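Local coordinates for pumilio domain-containing protein 7 (Caenorhabditis elegans, PDB 3V71) that binds a consensus sequence in mRNA 3'-untranslated regions and modulates mRNA expression and stability during oocyte formation and early embryonic divisions, at residues Pro84-Met94 / Lys118-Leu127. Numbering follows the deposited sequence.
Sequences PAEQRELLRQM and KFDHSNVFQL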
ATOM      1  N   PRO A  84     -15.970  -7.602  27.985  1.00105.74           N
ATOM      2  CA  PRO A  84     -14.998  -6.623  28.483  1.00103.68           C
ATOM      3  C   PRO A  84     -14.019  -7.252  29.476  1.00100.09           C
ATOM      4  O   PRO A  84     -12.805  -7.120  29.323  1.00 98.37           O
ATOM      5  CB  PRO A  84     -15.885  -5.596  29.186  1.00 98.46           C
ATOM      6  CG  PRO A  84     -17.150  -5.620  28.392  1.00 96.70           C
ATOM      7  CD  PRO A  84     -17.339  -7.055  27.953  1.00102.03           C
ATOM      8  N   ALA A  85     -14.551  -7.937  30.480  1.00100.49           N
ATOM      9  CA  ALA A  85     -13.723  -8.583  31.487  1.00101.88           C
ATOM     10  C   ALA A  85     -12.745  -9.574  30.862  1.00 99.96           C
ATOM     11  O   ALA A  85     -11.576  -9.640  31.252  1.00 96.55           O
ATOM     12  CB  ALA A  85     -14.598  -9.281  32.510  1.00104.57           C
ATOM     13  N   GLU A  86     -13.232 -10.356  29.901  1.00 97.82           N
ATOM     14  CA  GLU A  86     -12.381 -11.307  29.196  1.00 96.20           C
ATOM     15  C   GLU A  86     -11.278 -10.579  28.422  1.00 96.94           C
ATOM     16  O   GLU A  86     -10.117 -10.985  28.446  1.00 96.28           O
ATOM     17  CB  GLU A  86     -13.207 -12.182  28.247  1.00 92.23           C
ATOM     18  CG  GLU A  86     -14.236 -13.059  28.931  1.00 86.68           C
ATOM     19  CD  GLU A  86     -14.787 -14.155  28.020  1.00100.73           C
ATOM     20  OE1 GLU A  86     -14.313 -14.277  26.869  1.00107.72           O
ATOM     21  OE2 GLU A  86     -15.690 -14.908  28.454  1.00102.31           O
ATOM     22  N   GLN A  87     -11.643  -9.497  27.743  1.00 93.49           N
ATOM     23  CA  GLN A  87     -10.684  -8.749  26.945  1.00 91.28           C
ATOM     24  C   GLN A  87      -9.522  -8.235  27.777  1.00 94.24           C
ATOM     25  O   GLN A  87      -8.410  -8.095  27.270  1.00 96.33           O
ATOM     26  CB  GLN A  87     -11.356  -7.564  26.264  1.00 93.81           C
ATOM     27  CG  GLN A  87     -12.438  -7.918  25.279  1.00 95.89           C
ATOM     28  CD  GLN A  87     -13.219  -6.696  24.885  1.00 93.11           C
ATOM     29  OE1 GLN A  87     -12.905  -5.597  25.329  1.00 87.75           O
ATOM     30  NE2 GLN A  87     -14.243  -6.873  24.060  1.00 92.85           N
ATOM     31  N   ARG A  88      -9.778  -7.929  29.044  1.00 92.48           N
ATOM     32  CA  ARG A  88      -8.729  -7.382  29.896  1.00 95.28           C
ATOM     33  C   ARG A  88      -7.745  -8.474  30.295  1.00 94.93           C
ATOM     34  O   ARG A  88      -6.556  -8.217  30.497  1.00 95.54           O
ATOM     35  CB  ARG A  88      -9.315  -6.696  31.127  1.00 92.72           C
ATOM     36  CG  ARG A  88     -10.312  -5.603  30.804  1.00101.74           C
ATOM     37  CD  ARG A  88     -10.684  -4.802  32.047  1.00114.50           C
ATOM     38  NE  ARG A  88     -12.035  -4.243  31.963  1.00124.19           N
ATOM     39  CZ  ARG A  88     -13.127  -4.830  32.458  1.00119.67           C
ATOM     40  NH1 ARG A  88     -13.040  -6.001  33.082  1.00106.75           N
ATOM     41  NH2 ARG A  88     -14.313  -4.242  32.330  1.00115.52           N
ATOM     42  N   GLU A  89      -8.240  -9.699  30.398  1.00 93.48           N
ATOM     43  CA  GLU A  89      -7.364 -10.822  30.683  1.00 97.23           C
ATOM     44  C   GLU A  89      -6.502 -11.125  29.472  1.00 93.29           C
ATOM     45  O   GLU A  89      -5.288 -11.284  29.593  1.00 94.43           O
ATOM     46  CB  GLU A  89      -8.159 -12.058  31.112  1.00 98.46           C
ATOM     47  CG  GLU A  89      -8.157 -12.265  32.617  1.00 95.16           C
ATOM     48  CD  GLU A  89      -6.759 -12.133  33.211  1.00105.94           C
ATOM     49  OE1 GLU A  89      -6.452 -11.057  33.775  1.00107.62           O
ATOM     50  OE2 GLU A  89      -5.967 -13.098  33.106  1.00103.02           O
ATOM     51  N   LEU A  90      -7.132 -11.190  28.304  1.00 91.79           N
ATOM     52  CA  LEU A  90      -6.406 -11.408  27.058  1.00 92.31           C
ATOM     53  C   LEU A  90      -5.372 -10.310  26.870  1.00 92.18           C
ATOM     54  O   LEU A  90      -4.230 -10.567  26.491  1.00 93.84           O
ATOM     55  CB  LEU A  90      -7.373 -11.443  25.876  1.00 86.12           C
ATOM     56  CG  LEU A  90      -8.347 -12.622  25.899  1.00 89.36           C
ATOM     57  CD1 LEU A  90      -9.563 -12.376  25.017  1.00 92.52           C
ATOM     58  CD2 LEU A  90      -7.636 -13.902  25.501  1.00 83.14           C
ATOM     59  N   LEU A  91      -5.785  -9.085  27.162  1.00 92.85           N
ATOM     60  CA  LEU A  91      -4.926  -7.924  27.020  1.00 92.44           C
ATOM     61  C   LEU A  91      -3.674  -8.081  27.862  1.00 88.95           C
ATOM     62  O   LEU A  91      -2.559  -7.925  27.372  1.00 87.46           O
ATOM     63  CB  LEU A  91      -5.688  -6.667  27.443  1.00 95.34           C
ATOM     64  CG  LEU A  91      -5.020  -5.339  27.109  1.00 97.97           C
ATOM     65  CD1 LEU A  91      -4.497  -5.373  25.686  1.00100.60           C
ATOM     66  CD2 LEU A  91      -6.009  -4.211  27.293  1.00103.47           C
ATOM     67  N   ARG A  92      -3.867  -8.388  29.137  1.00 89.87           N
ATOM     68  CA  ARG A  92      -2.752  -8.493  30.058  1.00 90.07           C
ATOM     69  C   ARG A  92      -1.777  -9.540  29.577  1.00 90.81           C
ATOM     70  O   ARG A  92      -0.570  -9.324  29.585  1.00 89.97           O
ATOM     71  CB  ARG A  92      -3.238  -8.865  31.454  1.00 94.92           C
ATOM     72  CG  ARG A  92      -2.106  -8.994  32.456  1.00 99.02           C
ATOM     73  CD  ARG A  92      -2.618  -9.228  33.865  1.00100.88           C
ATOM     74  NE  ARG A  92      -3.235 -10.540  34.023  1.00104.89           N
ATOM     75  CZ  ARG A  92      -2.566 -11.688  33.951  1.00113.24           C
ATOM     76  NH1 ARG A  92      -1.259 -11.680  33.699  1.00106.18           N
ATOM     77  NH2 ARG A  92      -3.204 -12.846  34.119  1.00110.03           N
ATOM     78  N   GLN A  93      -2.320 -10.678  29.158  1.00 93.13           N
ATOM     79  CA  GLN A  93      -1.515 -11.826  28.765  1.00 91.06           C
ATOM     80  C   GLN A  93      -0.731 -11.577  27.489  1.00 91.44           C
ATOM     81  O   GLN A  93       0.392 -12.061  27.338  1.00 94.11           O
ATOM     82  CB  GLN A  93      -2.392 -13.069  28.618  1.00 88.78           C
ATOM     83  CG  GLN A  93      -2.742 -13.723  29.946  1.00 94.64           C
ATOM     84  CD  GLN A  93      -1.511 -14.121  30.748  1.00 94.56           C
ATOM     85  OE1 GLN A  93      -0.786 -13.270  31.264  1.00 96.81           O
ATOM     86  NE2 GLN A  93      -1.274 -15.421  30.854  1.00 96.42           N
ATOM     87  N   MET A  94      -1.327 -10.828  26.571  1.00 87.83           N
ATOM     88  CA  MET A  94      -0.621 -10.416  25.372  1.00 90.25           C
ATOM     89  C   MET A  94       0.600  -9.591  25.748  1.00 91.20           C
ATOM     90  O   MET A  94       1.723  -9.892  25.345  1.00 88.24           O
ATOM     91  CB  MET A  94      -1.542  -9.612  24.464  1.00 93.15           C
ATOM     92  CG  MET A  94      -2.674 -10.434  23.877  1.00 98.30           C
ATOM     93  SD  MET A  94      -3.573  -9.557  22.585  1.00106.47           S
ATOM     94  CE  MET A  94      -4.335  -8.248  23.541  1.00106.23           C
ATOM     95  N   LYS A 118     -11.980  -6.437  17.367  1.00 95.15           N
ATOM     96  CA  LYS A 118     -13.053  -6.839  18.275  1.00 87.07           C
ATOM     97  C   LYS A 118     -13.030  -6.252  19.686  1.00 89.03           C
ATOM     98  O   LYS A 118     -14.080  -6.151  20.311  1.00 94.54           O
ATOM     99  CB  LYS A 118     -13.134  -8.362  18.342  1.00 86.71           C
ATOM    100  CG  LYS A 118     -13.533  -9.006  17.027  1.00 90.96           C
ATOM    101  CD  LYS A 118     -14.996  -8.764  16.695  1.00 97.72           C
ATOM    102  CE  LYS A 118     -15.325  -9.180  15.264  1.00101.07           C
ATOM    103  NZ  LYS A 118     -14.879 -10.567  14.928  1.00 87.62           N
ATOM    104  N   PHE A 119     -11.863  -5.868  20.197  1.00 87.48           N
ATOM    105  CA  PHE A 119     -11.811  -5.255  21.531  1.00 91.30           C
ATOM    106  C   PHE A 119     -12.657  -3.986  21.629  1.00 97.05           C
ATOM    107  O   PHE A 119     -13.333  -3.590  20.682  1.00 98.76           O
ATOM    108  CB  PHE A 119     -10.377  -4.925  21.957  1.00 95.24           C
ATOM    109  CG  PHE A 119      -9.594  -6.109  22.452  1.00 95.35           C
ATOM    110  CD1 PHE A 119     -10.062  -7.404  22.263  1.00 93.04           C
ATOM    111  CD2 PHE A 119      -8.385  -5.925  23.109  1.00 95.33           C
ATOM    112  CE1 PHE A 119      -9.334  -8.493  22.716  1.00 85.45           C
ATOM    113  CE2 PHE A 119      -7.655  -7.010  23.566  1.00 89.49           C
ATOM    114  CZ  PHE A 119      -8.133  -8.294  23.369  1.00 86.41           C
ATOM    115  N   ASP A 120     -12.606  -3.349  22.791  1.00 99.04           N
ATOM    116  CA  ASP A 120     -13.385  -2.148  23.038  1.00101.18           C
ATOM    117  C   ASP A 120     -12.440  -0.971  23.088  1.00106.33           C
ATOM    118  O   ASP A 120     -11.231  -1.165  23.226  1.00106.12           O
ATOM    119  CB  ASP A 120     -14.163  -2.278  24.348  1.00101.85           C
ATOM    120  CG  ASP A 120     -15.308  -3.274  24.245  1.00113.01           C
ATOM    121  OD1 ASP A 120     -15.418  -3.955  23.195  1.00108.04           O
ATOM    122  OD2 ASP A 120     -16.094  -3.383  25.214  1.00115.18           O
ATOM    123  N   HIS A 121     -12.981   0.241  22.971  1.00101.90           N
ATOM    124  CA  HIS A 121     -12.140   1.422  22.847  1.00101.80           C
ATOM    125  C   HIS A 121     -11.066   1.439  23.918  1.00100.85           C
ATOM    126  O   HIS A 121      -9.885   1.655  23.631  1.00102.13           O
ATOM    127  CB  HIS A 121     -12.954   2.715  22.919  1.00104.02           C
ATOM    128  CG  HIS A 121     -12.105   3.949  22.885  1.00105.46           C
ATOM    129  ND1 HIS A 121     -11.572   4.519  24.023  1.00107.83           N
ATOM    130  CD2 HIS A 121     -11.665   4.701  21.847  1.00102.89           C
ATOM    131  CE1 HIS A 121     -10.851   5.575  23.689  1.00108.15           C
ATOM    132  NE2 HIS A 121     -10.890   5.706  22.375  1.00109.68           N
ATOM    133  N   SER A 122     -11.487   1.207  25.152  1.00 99.92           N
ATOM    134  CA  SER A 122     -10.581   1.227  26.291  1.00106.28           C
ATOM    135  C   SER A 122      -9.417   0.261  26.097  1.00106.29           C
ATOM    136  O   SER A 122      -8.259   0.629  26.281  1.00101.47           O
ATOM    137  CB  SER A 122     -11.349   0.882  27.567  1.00107.83           C
ATOM    138  OG  SER A 122     -12.667   0.451  27.253  1.00106.64           O
ATOM    139  N   ASN A 123      -9.741  -0.973  25.713  1.00106.80           N
ATOM    140  CA  ASN A 123      -8.748  -2.028  25.543  1.00101.93           C
ATOM    141  C   ASN A 123      -7.848  -1.824  24.342  1.00100.10           C
ATOM    142  O   ASN A 123      -6.622  -1.855  24.462  1.00100.78           O
ATOM    143  CB  ASN A 123      -9.447  -3.374  25.431  1.00101.10           C
ATOM    144  CG  ASN A 123     -10.199  -3.727  26.680  1.00 98.15           C
ATOM    145  OD1 ASN A 123      -9.803  -3.333  27.774  1.00 97.20           O
ATOM    146  ND2 ASN A 123     -11.291  -4.466  26.532  1.00 96.97           N
ATOM    147  N   VAL A 124      -8.472  -1.637  23.181  1.00101.89           N
ATOM    148  CA  VAL A 124      -7.761  -1.275  21.960  1.00101.07           C
ATOM    149  C   VAL A 124      -6.743  -0.185  22.249  1.00 99.22           C
ATOM    150  O   VAL A 124      -5.601  -0.233  21.794  1.00 93.34           O
ATOM    151  CB  VAL A 124      -8.729  -0.735  20.904  1.00 95.74           C
ATOM    152  CG1 VAL A 124      -7.959  -0.171  19.742  1.00 98.12           C
ATOM    153  CG2 VAL A 124      -9.676  -1.830  20.442  1.00101.19           C
ATOM    154  N   PHE A 125      -7.179   0.803  23.018  1.00 99.87           N
ATOM    155  CA  PHE A 125      -6.320   1.896  23.425  1.00 97.76           C
ATOM    156  C   PHE A 125      -4.997   1.409  24.022  1.00 99.96           C
ATOM    157  O   PHE A 125      -3.935   1.684  23.463  1.00 99.08           O
ATOM    158  CB  PHE A 125      -7.056   2.805  24.409  1.00101.26           C
ATOM    159  CG  PHE A 125      -6.339   4.081  24.687  1.00100.61           C
ATOM    160  CD1 PHE A 125      -6.547   5.192  23.886  1.00101.59           C
ATOM    161  CD2 PHE A 125      -5.436   4.168  25.734  1.00101.55           C
ATOM    162  CE1 PHE A 125      -5.876   6.371  24.130  1.00101.80           C
ATOM    163  CE2 PHE A 125      -4.761   5.345  25.987  1.00105.66           C
ATOM    164  CZ  PHE A 125      -4.981   6.450  25.183  1.00104.24           C
ATOM    165  N   GLN A 126      -5.056   0.697  25.151  1.00101.96           N
ATOM    166  CA  GLN A 126      -3.841   0.202  25.807  1.00102.42           C
ATOM    167  C   GLN A 126      -3.032  -0.664  24.856  1.00100.02           C
ATOM    168  O   GLN A 126      -1.803  -0.722  24.936  1.00 94.16           O
ATOM    169  CB  GLN A 126      -4.162  -0.607  27.065  1.00101.77           C
ATOM    170  CG  GLN A 126      -4.766   0.194  28.192  1.00110.81           C
ATOM    171  CD  GLN A 126      -6.271   0.045  28.247  1.00119.81           C
ATOM    172  OE1 GLN A 126      -6.807  -1.034  27.975  1.00114.63           O
ATOM    173  NE2 GLN A 126      -6.967   1.131  28.589  1.00121.23           N
ATOM    174  N   LEU A 127      -3.739  -1.347  23.966  1.00 93.16           N
ATOM    175  CA  LEU A 127      -3.091  -2.116  22.928  1.00 93.20           C
ATOM    176  C   LEU A 127      -2.228  -1.189  22.069  1.00 98.66           C
ATOM    177  O   LEU A 127      -1.011  -1.356  21.976  1.00 95.46           O
ATOM    178  CB  LEU A 127      -4.148  -2.811  22.077  1.00 92.91           C
ATOM    179  CG  LEU A 127      -3.645  -4.017  21.288  1.00 96.39           C
ATOM    180  CD1 LEU A 127      -2.821  -4.919  22.191  1.00 95.51           C
ATOM    181  CD2 LEU A 127      -4.800  -4.786  20.666  1.00 93.83           C
TER
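CB of Q87 sits over one face of the F119 ring, and with L91 and N123 these two residues carry the contact. That CB is 4.2 Å from the centroid of the F119 ring, nearly along the ring normal: a CH-pi contact. With CG beside the backbone N and the chain extended beyond it, Q87 runs on past CD1 of F119, its amide plane only 14° from that of the phenyl. M94 reaches the same ring obliquely, its thioether chain bending at the last torsion to bring CE close to CE2; L91 CD1 comes in at the edge, 4.1 Å from F119 CE2, and L90 CB touches CZ. Were F119 cut back to an alanine, the face under Q87 CB and the surface met by M94 CE and L91 CD1 would go, which is likely to leave a gap between the helices.

At its far end the Q87 amide is engaged on both atoms. N123 ND2 donates to Q87 OE1, modelled very short and so of doubtful exact geometry, while Q87 NE2 makes a weak bond to D120 OD1 at 3.3 Å and also a hydrogen bond to the carbonyl O of A82, just before the segment. The N123 amide stands across that of Q87, their planes 82° apart, and its side chain is a knob in the hole formed by P84, Q87, R88 and L91. Further along, L91 CD1 meets L127 CD1 at 3.9 Å, and the other methyl, CD2, packs against the backbone O of N123.

Helices 84-96 and 121-132 run side by side, their segment axes 7° from parallel and 10.2 Å apart, as in the stacked helical repeats of a Pumilio domain. The nearest atom of the contact is about 18 Å from the bound RNA, so this is packing between helices and not part of the RNA-binding surface. F119 and L90 both touch V79 of helix 71-80, L127 packs on helix 108-118, and L90 also touches F52 of helix 46-56.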